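Local coordinates for protein thioesterase (Streptomyces coelicolor, PDB 3QMW) that probably acts as a thioesterase hydrolysing thioester-linked intermediates of prodiginine biosynthesis, using an alpha/beta-hydrolase fold, at residues 35-40 against 44-49. Residues are numbered along the deposited sequence; the frame is centred on the assembly and turned at random.
Sequences CFPYAG and SAFRGW
The carbonyl O of Phe-36 lies at the edge of the Phe-46 ring, near its plane and 3.5 Å from CZ; no hydrogen bond joins 35-40 to 44-49, so the contact rests on packing. The face of the same ring receives Cys-35: its CB stands 3.5 Å from the Phe-46 ring centroid and 12° off the normal, a CH-pi contact, and SG continues over that face as a sulfur-aromatic contact. With CG anti to its carbonyl carbon (chi1 -54°), Phe-46 reaches back to the strand end, where CE2 meets Pro-37 CG at 4.0 Å, the two side chains crossing at about a right angle. Its CD1 comes down over the centre of the Trp-49 ring, whose CZ3 lies 4.3 Å from Cys-35 SG. An alanine in place of Phe-46 would probably leave Cys-35 CB and the Trp-49 face without their partner and open a gap beside Pro-37. Farther along, Tyr-38 CE1 touches Ala-45 CB at 4.0 Å, while Arg-47 N bonds to Ser-44 O (2.9 Å), closing the turn. The contact folds the loop after strand 31-36 back over the strand's end: Cys-35 and Phe-46 rest on strand 57-61 through Val-59 and Pro-61, Trp-49 packs on helix 246-258, and Tyr-38 touches Ser-105, the probable nucleophile preceding helix 106-120.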
loop_
_atom_site.group_PDB
_atom_site.type_symbol
_atom_site.label_atom_id
_atom_site.label_comp_id
_atom_site.label_asym_id
_atom_site.label_seq_id
_atom_site.Cartn_x
_atom_site.Cartn_y
_atom_site.Cartn_z
ATOM N N CYS D 35 9.141 3.453 14.102
ATOM C CA CYS D 35 8.054 2.551 14.425
ATOM C C CYS D 35 8.170 1.968 15.833
ATOM O O CYS D 35 9.204 1.419 16.194
ATOM C CB CYS D 35 8.037 1.419 13.399
ATOM S SG CYS D 35 8.034 1.938 11.651
ATOM N N PHE D 36 7.087 2.069 16.607
ATOM C CA PHE D 36 7.053 1.615 17.991
ATOM C C PHE D 36 6.154 0.407 18.168
ATOM O O PHE D 36 4.995 0.434 17.741
ATOM C CB PHE D 36 6.573 2.738 18.890
ATOM C CG PHE D 36 7.529 3.878 18.960
ATOM C CD1 PHE D 36 7.207 5.108 18.409
ATOM C CD2 PHE D 36 8.782 3.705 19.550
ATOM C CE1 PHE D 36 8.106 6.163 18.458
ATOM C CE2 PHE D 36 9.693 4.760 19.613
ATOM C CZ PHE D 36 9.358 5.993 19.066
ATOM N N PRO D 37 6.676 -0.662 18.806
ATOM C CA PRO D 37 5.898 -1.885 18.942
ATOM C C PRO D 37 4.868 -1.839 20.046
ATOM O O PRO D 37 4.763 -0.862 20.778
ATOM C CB PRO D 37 6.956 -2.951 19.269
ATOM C CG PRO D 37 8.270 -2.319 18.983
ATOM C CD PRO D 37 8.062 -0.875 19.262
ATOM N N TYR D 38 4.106 -2.913 20.144
ATOM C CA TYR D 38 3.085 -3.018 21.164
ATOM C C TYR D 38 3.740 -3.506 22.441
ATOM O O TYR D 38 4.935 -3.862 22.450
ATOM C CB TYR D 38 1.941 -3.950 20.730
ATOM C CG TYR D 38 2.378 -5.226 20.049
ATOM C CD1 TYR D 38 2.303 -5.358 18.662
ATOM C CD2 TYR D 38 2.859 -6.299 20.779
ATOM C CE1 TYR D 38 2.706 -6.536 18.021
ATOM C CE2 TYR D 38 3.265 -7.468 20.154
ATOM C CZ TYR D 38 3.189 -7.580 18.771
ATOM O OH TYR D 38 3.598 -8.731 18.143
ATOM N N ALA D 39 2.950 -3.499 23.513
ATOM C CA ALA D 39 3.368 -4.014 24.807
ATOM C C ALA D 39 3.840 -5.432 24.657
ATOM O O ALA D 39 3.075 -6.289 24.231
ATOM C CB ALA D 39 2.218 -3.971 25.794
ATOM N N GLY D 40 5.098 -5.671 25.022
ATOM C CA GLY D 40 5.694 -7.010 25.023
ATOM C C GLY D 40 6.303 -7.351 23.672
ATOM O O GLY D 40 6.765 -8.484 23.454
ATOM N N SER D 44 10.540 -7.224 15.396
ATOM C CA SER D 44 10.050 -8.197 14.422
ATOM C C SER D 44 8.593 -7.921 13.981
ATOM O O SER D 44 8.197 -8.293 12.874
ATOM C CB SER D 44 10.192 -9.622 14.982
ATOM O OG SER D 44 9.470 -9.760 16.188
ATOM N N ALA D 45 7.798 -7.257 14.822
ATOM C CA ALA D 45 6.437 -6.849 14.427
ATOM C C ALA D 45 6.417 -6.020 13.122
ATOM O O ALA D 45 5.390 -5.944 12.439
ATOM C CB ALA D 45 5.770 -6.076 15.550
ATOM N N PHE D 46 7.546 -5.397 12.802
ATOM C CA PHE D 46 7.706 -4.624 11.579
ATOM C C PHE D 46 8.621 -5.319 10.592
ATOM O O PHE D 46 9.368 -4.662 9.865
ATOM C CB PHE D 46 8.307 -3.262 11.898
ATOM C CG PHE D 46 7.557 -2.512 12.935
ATOM C CD1 PHE D 46 6.284 -2.044 12.661
ATOM C CD2 PHE D 46 8.113 -2.271 14.173
ATOM C CE1 PHE D 46 5.569 -1.353 13.599
ATOM C CE2 PHE D 46 7.417 -1.581 15.121
ATOM C CZ PHE D 46 6.134 -1.115 14.839
ATOM N N ARG D 47 8.567 -6.649 10.575
ATOM C CA ARG D 47 9.263 -7.440 9.569
ATOM C C ARG D 47 8.446 -7.360 8.283
ATOM O O ARG D 47 7.232 -7.552 8.294
ATOM C CB ARG D 47 9.394 -8.894 10.024
ATOM C CG ARG D 47 10.522 -9.685 9.378
ATOM C CD ARG D 47 10.600 -11.124 9.930
ATOM N NE ARG D 47 9.538 -12.016 9.429
ATOM C CZ ARG D 47 8.328 -12.196 9.981
ATOM N NH1 ARG D 47 7.950 -11.541 11.083
ATOM N NH2 ARG D 47 7.472 -13.049 9.421
ATOM N N GLY D 48 9.116 -7.048 7.184
ATOM C CA GLY D 48 8.474 -7.001 5.889
ATOM C C GLY D 48 8.022 -5.615 5.483
ATOM O O GLY D 48 7.733 -5.391 4.316
ATOM N N TRP D 49 7.953 -4.686 6.432
ATOM C CA TRP D 49 7.442 -3.351 6.159
ATOM C C TRP D 49 8.262 -2.595 5.127
ATOM O O TRP D 49 7.688 -1.908 4.291
ATOM C CB TRP D 49 7.370 -2.521 7.438
ATOM C CG TRP D 49 6.175 -2.802 8.261
ATOM C CD1 TRP D 49 5.614 -4.015 8.500
ATOM C CD2 TRP D 49 5.407 -1.851 8.994
ATOM N NE1 TRP D 49 4.526 -3.883 9.315
ATOM C CE2 TRP D 49 4.373 -2.561 9.637
ATOM C CE3 TRP D 49 5.483 -0.463 9.161
ATOM C CZ2 TRP D 49 3.409 -1.931 10.438
ATOM C CZ3 TRP D 49 4.528 0.165 9.955
ATOM C CH2 TRP D 49 3.505 -0.570 10.582
#